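Local coordinates for protein vanadium-dependent haloperoxidase (Zobellia galactanivorans, PDB 4CIT) that probably catalyses the peroxide-dependent oxidation of iodide at a vanadate centre, as a bacterial vanadium-dependent iodoperoxidase, at residues P204-N207 with K208-P211; I326-W329 with D330-R334. All blocks are in the same frame, centred on the assembly; numbering follows the deposited sequence.

Interaction 1: P204-N207 with K208-P211; sequences PHWN and KIRP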
loop_
_atom_site.group_PDB
_atom_site.type_symbol
_atom_site.label_atom_id
_atom_site.label_comp_id
_atom_site.label_asym_id
_atom_site.label_seq_id
_atom_site.Cartn_x
_atom_site.Cartn_y
_atom_site.Cartn_z
ATOM N N PRO A 204 -4.424 12.619 10.543
ATOM C CA PRO A 204 -5.441 13.583 10.138
ATOM C C PRO A 204 -5.003 14.435 8.978
ATOM O O PRO A 204 -5.817 14.958 8.202
ATOM C CB PRO A 204 -5.728 14.328 11.448
ATOM C CG PRO A 204 -4.427 14.133 12.289
ATOM C CD PRO A 204 -4.021 12.741 11.971
ATOM N N HIS A 205 -3.690 14.682 8.918
ATOM C CA HIS A 205 -3.090 15.475 7.857
ATOM C C HIS A 205 -2.404 14.719 6.780
ATOM O O HIS A 205 -1.569 15.295 6.084
ATOM C CB HIS A 205 -2.079 16.528 8.489
ATOM C CG HIS A 205 -2.745 17.379 9.533
ATOM N ND1 HIS A 205 -3.768 18.244 9.212
ATOM C CD2 HIS A 205 -2.612 17.425 10.881
ATOM C CE1 HIS A 205 -4.187 18.850 10.319
ATOM N NE2 HIS A 205 -3.480 18.398 11.334
ATOM N N TRP A 206 -2.759 13.471 6.532
ATOM C CA TRP A 206 -2.135 12.740 5.414
ATOM C C TRP A 206 -2.458 13.407 4.102
ATOM O O TRP A 206 -1.626 13.338 3.185
ATOM C CB TRP A 206 -2.549 11.283 5.403
ATOM C CG TRP A 206 -1.611 10.398 4.714
ATOM C CD1 TRP A 206 -1.785 9.767 3.517
ATOM C CD2 TRP A 206 -0.264 10.167 5.112
ATOM N NE1 TRP A 206 -0.619 9.089 3.155
ATOM C CE2 TRP A 206 0.342 9.373 4.111
ATOM C CE3 TRP A 206 0.530 10.610 6.221
ATOM C CZ2 TRP A 206 1.659 8.945 4.223
ATOM C CZ3 TRP A 206 1.846 10.199 6.307
ATOM C CH2 TRP A 206 2.411 9.426 5.293
ATOM N N ASN A 207 -3.584 14.172 4.003
ATOM C CA ASN A 207 -3.859 14.937 2.824
ATOM C C ASN A 207 -2.919 16.078 2.522
ATOM O O ASN A 207 -3.065 16.722 1.477
ATOM C CB ASN A 207 -5.329 15.323 2.750
ATOM C CG ASN A 207 -5.711 16.328 3.730
ATOM O OD1 ASN A 207 -4.935 16.640 4.668
ATOM N ND2 ASN A 207 -6.957 16.866 3.579
ATOM N N LYS A 208 -1.984 16.334 3.431
ATOM C CA LYS A 208 -0.979 17.389 3.208
ATOM C C LYS A 208 0.358 16.854 2.717
ATOM O O LYS A 208 1.280 17.646 2.511
ATOM C CB LYS A 208 -0.764 18.167 4.487
ATOM C CG LYS A 208 -2.005 18.804 5.004
ATOM C CD LYS A 208 -2.550 19.863 4.142
ATOM C CE LYS A 208 -3.795 20.515 4.800
ATOM N NZ LYS A 208 -4.946 20.514 3.825
ATOM N N ILE A 209 0.446 15.555 2.476
ATOM C CA ILE A 209 1.667 14.926 1.900
ATOM C C ILE A 209 1.610 15.211 0.387
ATOM O O ILE A 209 0.557 15.163 -0.244
ATOM C CB ILE A 209 1.621 13.401 2.158
ATOM C CG1 ILE A 209 1.563 13.089 3.693
ATOM C CG2 ILE A 209 2.849 12.782 1.468
ATOM C CD1 ILE A 209 2.778 13.573 4.437
ATOM N N ARG A 210 2.750 15.492 -0.224
ATOM C CA ARG A 210 2.841 15.594 -1.669
ATOM C C ARG A 210 2.432 14.343 -2.379
ATOM O O ARG A 210 3.075 13.302 -2.211
ATOM C CB ARG A 210 4.283 15.914 -2.031
ATOM C CG ARG A 210 4.509 16.229 -3.544
ATOM C CD ARG A 210 5.951 16.341 -3.892
ATOM N NE ARG A 210 6.693 15.116 -3.548
ATOM C CZ ARG A 210 7.972 15.049 -3.248
ATOM N NH1 ARG A 210 8.739 16.113 -3.256
ATOM N NH2 ARG A 210 8.504 13.898 -3.025
ATOM N N PRO A 211 1.384 14.388 -3.213
ATOM C CA PRO A 211 1.116 13.179 -3.978
ATOM C C PRO A 211 2.149 12.915 -5.082
ATOM O O PRO A 211 2.863 13.849 -5.538
ATOM C CB PRO A 211 -0.240 13.466 -4.619
ATOM C CG PRO A 211 -0.679 14.790 -4.182
ATOM C CD PRO A 211 0.491 15.492 -3.543
HETATM O O HOH W 1 -1.203 17.334 -0.429
HETATM O O HOH W 2 -4.731 18.879 1.160
#
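Two successive amides reach back three residues, Lys208 N to His205 O and Ile209 N to Trp206 O, the pattern of a 3-10 turn. Lys208 N donates to His205 O at 2.9 Å, with an N-H...O angle of 161°, and Ile209 N donates to Trp206 O at 3.1 Å. The backbone becomes extended at Ile209, and the segment runs on to Pro211 without further helical bonds. Water 1 spans this exit, donating to Asn207 O and to Ile209 O, while water 2 also donates to Asn207 O and accepts from Lys208 NZ.

This single turn belongs to the long connection between helix 172-175 and helix 235-253, and its apolar side rests on helix 307-335 through Ile326. Buried there, Trp206 and Ile209 form a CH-pi contact: CG1 of Ile209 lies over one face of the indole, 3.7 Å from the centroid of the Trp206 six-membered ring and 11° off its normal. CG1 of Ile209 also comes within 3.2 Å of Trp206 O, so the isoleucine branch touches both the Trp206 ring and the Trp206 carbonyl oxygen. Tyr172 touches both side chains, and helix 59-80 meets the indole through Pro60, Val61 and Arg64.

Asn207 and Lys208 lie side by side on the more polar side of the turn. Lys208 CG passes 3.7 Å from Asn207 OD1, and bends at chi2 and chi4 turn the lysine chain back alongside the asparagine. In Asn207, CG sits between the backbone N and the carbonyl carbon (chi1 71°), which carries the amide toward Asp330 of helix 307-335, its polar partner.

Interaction 2: I326-W329 with D330-R334; sequences ISCW and DEKYR
Ile326 O accepts from Asp330 N at 2.9 Å, one of the i to i+4 bonds of helix 307-335. Ser327 O accepts from Glu331 N and from water 3, which also donates to Asp330 OD2; the serine hydroxyl bonds to Gln435. Cys328 O accepts from Lys332 N, and Cys328 SG touches Lys332 CE at 3.7 Å. Trp329 meets two side chains. Over the centre of one face of its six-membered ring lies Lys332 CD, 3.7 Å from the centroid, in a CH-pi contact made by an aliphatic chain extended until chi4 (-55°) turns NZ aside. Tyr333 comes alongside obliquely, its CE2 3.6 Å from Trp329 CD1 and its ring at 44° to the Trp329 five-membered ring; Trp329 NE1 and Tyr333 OH both bond to Ile202 O. One turn on, Arg334 NH1 and NH2 both grip Asp330 OD2 from the same face of the carboxylate, while NH1 also holds Glu331 OE1 at 2.8 Å. Lys332 NZ hydrogen-bonds to a vanadate oxygen and to the carbonyl oxygens of Pro362 and Thr365, so the Trp329 indole and Cys328 SG, packed on its chain, are consistent with second-shell groups holding a vanadate-binding lysine in place.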
loop_
_atom_site.group_PDB
_atom_site.type_symbol
_atom_site.label_atom_id
_atom_site.label_comp_id
_atom_site.label_asym_id
_atom_site.label_seq_id
_atom_site.Cartn_x
_atom_site.Cartn_y
_atom_site.Cartn_z
ATOM N N ILE A 326 -3.542 8.900 0.141
ATOM C CA ILE A 326 -3.751 10.334 0.262
ATOM C C ILE A 326 -5.212 10.715 -0.094
ATOM O O ILE A 326 -5.865 11.445 0.645
ATOM C CB ILE A 326 -2.797 11.087 -0.649
ATOM C CG1 ILE A 326 -1.390 10.853 -0.073
ATOM C CG2 ILE A 326 -3.142 12.581 -0.700
ATOM C CD1 ILE A 326 -0.255 11.412 -0.921
ATOM N N SER A 327 -5.702 10.162 -1.221
ATOM C CA SER A 327 -7.086 10.403 -1.663
ATOM C C SER A 327 -8.099 9.929 -0.593
ATOM O O SER A 327 -9.078 10.635 -0.292
ATOM C CB SER A 327 -7.294 9.723 -3.015
ATOM O OG SER A 327 -8.599 9.942 -3.504
ATOM N N CYS A 328 -7.884 8.751 -0.035
ATOM C CA CYS A 328 -8.822 8.197 0.914
ATOM C C CYS A 328 -8.791 8.945 2.240
ATOM O O CYS A 328 -9.858 9.366 2.750
ATOM C CB CYS A 328 -8.510 6.750 1.116
ATOM S SG CYS A 328 -9.611 5.987 2.359
ATOM N N TRP A 329 -7.602 9.215 2.777
ATOM C CA TRP A 329 -7.454 10.001 4.007
ATOM C C TRP A 329 -7.970 11.462 3.878
ATOM O O TRP A 329 -8.518 12.028 4.818
ATOM C CB TRP A 329 -6.042 9.962 4.559
ATOM C CG TRP A 329 -5.913 9.036 5.715
ATOM C CD1 TRP A 329 -5.631 9.385 7.028
ATOM C CD2 TRP A 329 -6.164 7.605 5.739
ATOM N NE1 TRP A 329 -5.704 8.296 7.830
ATOM C CE2 TRP A 329 -5.991 7.177 7.074
ATOM C CE3 TRP A 329 -6.487 6.672 4.771
ATOM C CZ2 TRP A 329 -6.128 5.856 7.444
ATOM C CZ3 TRP A 329 -6.630 5.366 5.138
ATOM C CH2 TRP A 329 -6.498 4.966 6.461
ATOM N N ASP A 330 -7.825 12.049 2.706
ATOM C CA ASP A 330 -8.439 13.333 2.341
ATOM C C ASP A 330 -9.949 13.293 2.600
ATOM O O ASP A 330 -10.542 14.200 3.242
ATOM C CB ASP A 330 -8.140 13.734 0.840
ATOM C CG ASP A 330 -8.712 15.046 0.460
ATOM O OD1 ASP A 330 -8.257 16.058 1.101
ATOM O OD2 ASP A 330 -9.693 15.095 -0.325
ATOM N N GLU A 331 -10.596 12.244 2.093
ATOM C CA GLU A 331 -12.015 12.151 2.301
ATOM C C GLU A 331 -12.359 11.803 3.749
ATOM O O GLU A 331 -13.372 12.331 4.340
ATOM C CB GLU A 331 -12.626 11.083 1.403
ATOM C CG GLU A 331 -14.150 10.932 1.527
ATOM C CD GLU A 331 -14.890 12.227 1.394
ATOM O OE1 GLU A 331 -14.464 13.152 0.676
ATOM O OE2 GLU A 331 -15.934 12.399 2.096
ATOM N N LYS A 332 -11.572 10.923 4.344
ATOM C CA LYS A 332 -11.933 10.523 5.727
ATOM C C LYS A 332 -12.102 11.731 6.655
ATOM O O LYS A 332 -12.995 11.744 7.522
ATOM C CB LYS A 332 -10.903 9.544 6.356
ATOM C CG LYS A 332 -10.966 8.145 5.834
ATOM C CD LYS A 332 -9.926 7.164 6.424
ATOM C CE LYS A 332 -10.149 5.725 6.058
ATOM N NZ LYS A 332 -11.508 5.211 6.404
ATOM N N TYR A 333 -11.138 12.645 6.575
ATOM C CA TYR A 333 -11.068 13.794 7.446
ATOM C C TYR A 333 -11.887 14.982 6.921
ATOM O O TYR A 333 -12.159 15.883 7.660
ATOM C CB TYR A 333 -9.611 14.100 7.912
ATOM C CG TYR A 333 -9.114 13.095 8.839
ATOM C CD1 TYR A 333 -9.359 13.153 10.201
ATOM C CD2 TYR A 333 -8.374 12.013 8.382
ATOM C CE1 TYR A 333 -8.934 12.189 11.056
ATOM C CE2 TYR A 333 -7.958 11.034 9.231
ATOM C CZ TYR A 333 -8.214 11.096 10.608
ATOM O OH TYR A 333 -7.706 10.155 11.462
ATOM N N ARG A 334 -12.403 14.911 5.705
ATOM C CA ARG A 334 -13.419 15.849 5.215
ATOM C C ARG A 334 -14.761 15.480 5.799
ATOM O O ARG A 334 -15.442 16.333 6.383
ATOM C CB ARG A 334 -13.449 15.889 3.690
ATOM C CG ARG A 334 -14.650 16.616 3.050
ATOM C CD ARG A 334 -14.733 16.622 1.528
ATOM N NE ARG A 334 -13.523 17.200 1.011
ATOM C CZ ARG A 334 -12.494 16.508 0.540
ATOM N NH1 ARG A 334 -12.516 15.177 0.358
ATOM N NH2 ARG A 334 -11.429 17.189 0.183
HETATM O O HOH W 3 -10.511 12.665 -1.611
#

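The 3-10 turn of interaction 1 lies against the helix of interaction 2, their centres about 9 Å apart. Their polar junction is a probable hydrogen bond, 2.9 Å from Asn207 ND2 to Asp330 OD1; it and the Arg334 salt bridge use different oxygens of the one carboxylate. Packing contacts add to it: Trp206 NE1 and Ile326 CG1 meet at 3.8 Å, and Pro204 CA meets Tyr333 CE2 at 3.7 Å. Interaction 2 reaches the active site directly, the Lys332 side chain lying about 3 Å from a bound vanadate, whereas the Trp206 side chain stays about 12 Å from one. The connecting turn thus backs the helix that carries the vanadate-binding lysine.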